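PDB 5ZFG: glutathione S-transferase from Bombyx mori, which probably transfers glutathione to electrophilic compounds and metabolises the insecticide diazinon. Local coordinates for residues B[200-203]-B[204-207]; B[13-16]-B[17-20]; B[163-166]-B[167-170]. One frame throughout, in Å; residues are numbered along the deposited sequence.

Three helices meet here: 12-23 of the thioredoxin-like domain (contact 2), and 160-172 (contact 3) and 195-208 (contact 1) of the all-helical C-terminal domain. The contact centres are about 11 Å apart for 1 and 3, and about 12 Å for 1 and 2 and for 2 and 3. N165 of contact 3 is the polar junction: its OD1 lies 2.6 Å from S201 OG, and its ND2 lies 2.9 Å from Q19 OE1 and 3.1 Å from S16 OG. Apolar packing runs alongside, with L15 CD1 3.4 Å from A204 CB and 3.7 Å from M168 CE. A 1,2-ethanediol, probably from crystallisation, sits by R18 and I200.

Contact 1: residues B[200-203]-B[204-207]; sequences ISES and AMKE
M205 N donates to S201 O over 2.9 Å with an N-H...O angle of 155°, the shortest sound polar bond between 200-203 and 204-207. The same i to i+4 pattern continues with K206 N to E202 O at 3.0 Å, while E207 N to S203 O, at 3.4 Å, is weak. Side chains of the second turn lie close to these acceptors. K206 sets CG beside its backbone N and opposite its carbonyl carbon (chi1 -63°), which brings CG within 3.4 Å of E202 O; three further bends then lead NZ away from the first turn. E207 starts in the same way, with its CG 3.7 Å from S203 O.

The turns belong to helix 195-208, a late helix of the C-terminal domain of the glutathione transferase fold, and its sides serve different neighbours. I200 and A204 pack on helix 12-23, whereas S201 and M205 meet helix 160-172, where S201 OG is hydrogen-bonded to N165. M205 takes the other course at its root, with CG anti to the backbone N (chi1 -174°), and its CB rests 3.5 Å from E202 O. Farther out the chain is straight as far as the bend at chi3, and its CE comes only to 4.4 Å from E202 CG. A204 CB sits 3.6 Å from S201 O. E202 OE2 accepts from W198 NE1, one turn earlier. E207 OE1 is hydrogen-bonded to S9 OG, and OE2 accepts from a water whose further link to S203 OG is doubtful, since that serine has two conformers.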
# COMPACT_ATOMS: atom_id res chain seq x y z
N ILE B 200 -9.55 -21.58 -2.68
CA ILE B 200 -8.39 -20.97 -3.32
C ILE B 200 -7.24 -20.85 -2.32
O ILE B 200 -6.09 -21.20 -2.63
CB ILE B 200 -8.78 -19.59 -3.91
CG1 ILE B 200 -9.79 -19.77 -5.04
CG2 ILE B 200 -7.54 -18.84 -4.42
CD1 ILE B 200 -10.44 -18.47 -5.51
N SER B 201 -7.53 -20.39 -1.10
CA SER B 201 -6.50 -20.34 -0.06
C SER B 201 -6.02 -21.73 0.32
O SER B 201 -4.82 -21.95 0.55
CB SER B 201 -7.04 -19.62 1.17
OG SER B 201 -7.51 -18.32 0.88
N GLU B 202 -6.95 -22.68 0.41
CA GLU B 202 -6.61 -24.01 0.90
C GLU B 202 -5.67 -24.73 -0.05
O GLU B 202 -4.75 -25.43 0.38
CB GLU B 202 -7.87 -24.83 1.12
CG GLU B 202 -7.64 -26.11 1.91
CD GLU B 202 -8.94 -26.84 2.14
OE1 GLU B 202 -9.51 -27.35 1.15
OE2 GLU B 202 -9.41 -26.87 3.30
N SER B 203 -5.88 -24.58 -1.36
CA SER B 203 -5.00 -25.22 -2.33
C SER B 203 -3.57 -24.72 -2.17
O SER B 203 -2.61 -25.50 -2.25
CB SER B 203 -5.51 -24.97 -3.74
OG SER B 203 -4.61 -25.46 -4.71
N ALA B 204 -3.40 -23.41 -1.94
CA ALA B 204 -2.06 -22.89 -1.68
C ALA B 204 -1.53 -23.38 -0.34
O ALA B 204 -0.34 -23.70 -0.23
CB ALA B 204 -2.08 -21.36 -1.70
N MET B 205 -2.38 -23.42 0.69
CA MET B 205 -1.93 -23.85 2.01
C MET B 205 -1.31 -25.24 1.94
O MET B 205 -0.25 -25.48 2.55
CB MET B 205 -3.08 -23.84 3.02
CG MET B 205 -2.63 -24.14 4.47
SD MET B 205 -4.01 -23.99 5.64
CE MET B 205 -4.88 -25.54 5.34
N LYS B 206 -1.94 -26.15 1.19
CA LYS B 206 -1.38 -27.50 1.07
C LYS B 206 -0.04 -27.48 0.34
O LYS B 206 0.84 -28.30 0.65
CB LYS B 206 -2.36 -28.42 0.34
CG LYS B 206 -3.70 -28.64 1.06
CD LYS B 206 -3.53 -29.31 2.43
CE LYS B 206 -2.62 -30.54 2.39
NZ LYS B 206 -3.01 -31.53 1.33
N GLU B 207 0.16 -26.56 -0.60
CA GLU B 207 1.47 -26.43 -1.24
C GLU B 207 2.50 -25.89 -0.25
O GLU B 207 3.60 -26.43 -0.14
CB GLU B 207 1.38 -25.52 -2.46
CG GLU B 207 0.70 -26.16 -3.65
CD GLU B 207 0.80 -25.31 -4.90
OE1 GLU B 207 1.66 -24.40 -4.95
OE2 GLU B 207 0.01 -25.55 -5.84
O HOH W 1 -2.51 -24.99 -5.91

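Contact 2: residues B[13-16]-B[17-20]; sequences PSLS and VRQA. With EDO (1,2-ethanediol), chain G.
The methylene chain of R18 runs alongside S14 O before its charged end turns aside. Its CB lies 3.7 Å from S14 O, and CG, held beside the backbone N and opposite the carbonyl carbon (chi1 -71°), comes to 3.5 Å from the same oxygen. CD stays near it too, so the methylene chain flanks an acceptor already used by the backbone bond R18 N to S14 O (3.1 Å). A bend at chi3 (50°) then turns the guanidinium off the S14 carbonyl and toward the L15 side chain. NE donates to O1 of a 1,2-ethanediol over 3.0 Å at an N-H...O angle of 159°; the diol, probably from the crystallisation liquor, sits at the edge of the guanidinium near its plane. NH2 is 3.3 Å from the diol's C2. On the far branch, NH1 meets the methyl CD2 of L15 at 3.7 Å, the two side chains crossing at a slant, and I200 of helix 195-208 packs against the same group.

Neighbouring side chains treat the carbonyls similarly. Q19 CG lies 3.3 Å from L15 O, the acceptor of its own backbone N-H, and its amide, still beside that turn, reaches across to the C-terminal domain: OE1 accepts from N165 ND2, and NE2 donates to L197 O. V17 sends CG2 to P13 O at 3.5 Å and packs on L5 and I70. S16 OG is hydrogen-bonded to P12 O, one turn back, and S14 OG to V8 N, just past strand 3-7. Thus the helix has the sheet and helix 67-78 on some sides and the C-terminal domain on another, as expected of the helix of the beta-alpha-beta unit 3-7, 12-23, 29-32, the first helix of a thioredoxin-like glutathione transferase domain.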
# COMPACT_ATOMS: atom_id res chain seq x y z
N PRO B 13 -0.57 -12.76 -2.47
CA PRO B 13 -1.12 -11.64 -3.27
C PRO B 13 -1.88 -12.12 -4.50
O PRO B 13 -2.92 -11.54 -4.87
CB PRO B 13 0.14 -10.83 -3.65
CG PRO B 13 1.14 -11.18 -2.62
CD PRO B 13 0.91 -12.65 -2.37
N SER B 14 -1.38 -13.18 -5.14
CA SER B 14 -2.09 -13.79 -6.26
C SER B 14 -3.43 -14.37 -5.81
O SER B 14 -4.45 -14.19 -6.50
CB SER B 14 -1.23 -14.90 -6.88
OG SER B 14 -0.08 -14.43 -7.59
N LEU B 15 -3.44 -15.10 -4.68
CA LEU B 15 -4.68 -15.71 -4.20
C LEU B 15 -5.73 -14.65 -3.93
O LEU B 15 -6.91 -14.85 -4.23
CB LEU B 15 -4.43 -16.52 -2.93
CG LEU B 15 -3.28 -17.54 -2.99
CD1 LEU B 15 -2.92 -18.02 -1.59
CD2 LEU B 15 -3.66 -18.73 -3.86
N SER B 16 -5.31 -13.51 -3.37
CA SER B 16 -6.28 -12.47 -3.01
C SER B 16 -6.96 -11.92 -4.26
O SER B 16 -8.18 -11.67 -4.25
CB SER B 16 -5.58 -11.35 -2.25
OG SER B 16 -5.01 -11.82 -1.05
N VAL B 17 -6.20 -11.70 -5.32
CA VAL B 17 -6.79 -11.18 -6.55
C VAL B 17 -7.74 -12.21 -7.15
O VAL B 17 -8.83 -11.88 -7.61
CB VAL B 17 -5.70 -10.75 -7.56
CG1 VAL B 17 -6.33 -10.37 -8.90
CG2 VAL B 17 -4.88 -9.55 -7.02
N ARG B 18 -7.37 -13.49 -7.10
CA ARG B 18 -8.26 -14.51 -7.65
C ARG B 18 -9.57 -14.58 -6.87
O ARG B 18 -10.65 -14.68 -7.47
CB ARG B 18 -7.56 -15.87 -7.68
CG ARG B 18 -6.46 -15.92 -8.75
CD ARG B 18 -5.59 -17.17 -8.64
NE ARG B 18 -6.44 -18.34 -8.56
CZ ARG B 18 -6.18 -19.44 -7.85
NH1 ARG B 18 -5.05 -19.55 -7.18
NH2 ARG B 18 -7.06 -20.42 -7.83
N GLN B 19 -9.50 -14.53 -5.53
CA GLN B 19 -10.72 -14.55 -4.72
C GLN B 19 -11.63 -13.37 -5.05
O GLN B 19 -12.84 -13.55 -5.22
CB GLN B 19 -10.35 -14.55 -3.23
CG GLN B 19 -9.66 -15.84 -2.80
CD GLN B 19 -9.20 -15.74 -1.38
OE1 GLN B 19 -8.58 -14.74 -0.99
NE2 GLN B 19 -9.49 -16.77 -0.59
N ALA B 20 -11.06 -12.17 -5.20
CA ALA B 20 -11.88 -11.02 -5.58
C ALA B 20 -12.54 -11.21 -6.95
O ALA B 20 -13.72 -10.91 -7.12
CB ALA B 20 -11.03 -9.75 -5.57
C1 EDO G . -9.89 -19.18 -9.24
O1 EDO G . -8.86 -18.99 -10.22
C2 EDO G . -10.15 -20.66 -8.94
O2 EDO G . -11.56 -20.89 -8.72

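Contact 3: residues B[163-166]-B[167-170]; sequences LINS and TMTL
T167 grips L163 O twice: OG1 donates at 2.8 Å and the backbone N at 3.0 Å, and the two arrive from opposite faces of the carbonyl plane. OG1 can do this because it lies opposite its own carbonyl carbon (chi1 -52°), folded back along the helix. S166 O is doubly held as well, by T169. There OG1 donates at 2.7 Å in the carbonyl plane, while T169 N, at 3.1 Å, stands above that plane, with a C=O...N angle of 116°. The latter is an i to i+3 bond, and L170 N stays 3.8 Å from S166 O, consistent with a local 3-10-like turn. T169 OG1 sits between its backbone N and carbonyl carbon (chi1 71°), which leaves CG2 opposite the carbonyl carbon and 3.4 Å from N165 O. Between these turns, M168 N bonds I164 O at 2.8 Å.

The second shell reaches both hydroxyls from helix 89-114: Y106 OH is hydrogen-bonded to T167 OG1, and T114 OG1 to T169 OG1. S166 OG is hydrogen-bonded to N102 OD1 on that same helix and to P162 O on its own, two oxygens that must share its single proton. W186, from helix 181-193, packs on L163, I164 and T167. Since each threonine hydroxyl spends its proton on a backbone carbonyl, it probably accepts from its outer partner, which would satisfy these buried groups without charge.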
# COMPACT_ATOMS: atom_id res chain seq x y z
N LEU B 163 -5.62 -10.17 4.23
CA LEU B 163 -5.41 -10.57 5.62
C LEU B 163 -5.70 -12.06 5.82
O LEU B 163 -5.00 -12.73 6.57
CB LEU B 163 -6.27 -9.72 6.55
CG LEU B 163 -5.95 -8.20 6.52
CD1 LEU B 163 -7.07 -7.38 7.15
CD2 LEU B 163 -4.62 -7.96 7.23
N ILE B 164 -6.72 -12.58 5.13
CA ILE B 164 -7.01 -14.01 5.22
C ILE B 164 -5.81 -14.82 4.76
O ILE B 164 -5.35 -15.74 5.44
CB ILE B 164 -8.26 -14.37 4.39
CG1 ILE B 164 -9.55 -13.96 5.13
CG2 ILE B 164 -8.23 -15.88 4.06
CD1 ILE B 164 -9.82 -14.79 6.38
N ASN B 165 -5.26 -14.46 3.60
CA ASN B 165 -4.16 -15.22 3.04
C ASN B 165 -2.85 -15.03 3.80
O ASN B 165 -2.01 -15.94 3.82
CB ASN B 165 -4.03 -14.87 1.57
CG ASN B 165 -5.20 -15.41 0.77
OD1 ASN B 165 -5.49 -16.62 0.85
ND2 ASN B 165 -5.89 -14.56 0.03
N SER B 166 -2.64 -13.87 4.44
CA SER B 166 -1.52 -13.77 5.37
C SER B 166 -1.71 -14.73 6.55
O SER B 166 -0.78 -15.46 6.92
CB SER B 166 -1.38 -12.32 5.87
OG SER B 166 -1.07 -11.44 4.79
N THR B 167 -2.91 -14.74 7.13
CA THR B 167 -3.19 -15.60 8.28
C THR B 167 -3.13 -17.07 7.90
O THR B 167 -2.73 -17.92 8.72
CB THR B 167 -4.58 -15.25 8.85
OG1 THR B 167 -4.66 -13.83 9.08
CG2 THR B 167 -4.83 -16.01 10.15
N MET B 168 -3.51 -17.39 6.67
CA MET B 168 -3.42 -18.76 6.18
C MET B 168 -2.01 -19.31 6.28
O MET B 168 -1.82 -20.50 6.55
CB MET B 168 -3.95 -18.82 4.73
CG MET B 168 -3.71 -20.18 4.03
SD MET B 168 -2.07 -20.32 3.29
CE MET B 168 -2.33 -19.24 1.87
N THR B 169 -0.98 -18.45 6.12
CA THR B 169 0.38 -18.96 6.20
C THR B 169 0.76 -19.33 7.63
O THR B 169 1.65 -20.16 7.82
CB THR B 169 1.40 -17.96 5.65
OG1 THR B 169 1.51 -16.84 6.54
CG2 THR B 169 1.02 -17.49 4.23
N LEU B 170 0.10 -18.74 8.63
CA LEU B 170 0.30 -19.21 9.99
C LEU B 170 -0.30 -20.60 10.16
O LEU B 170 0.34 -21.50 10.74
CB LEU B 170 -0.32 -18.23 10.99
CG LEU B 170 0.37 -16.86 11.04
CD1 LEU B 170 -0.50 -15.83 11.74
CD2 LEU B 170 1.75 -16.95 11.72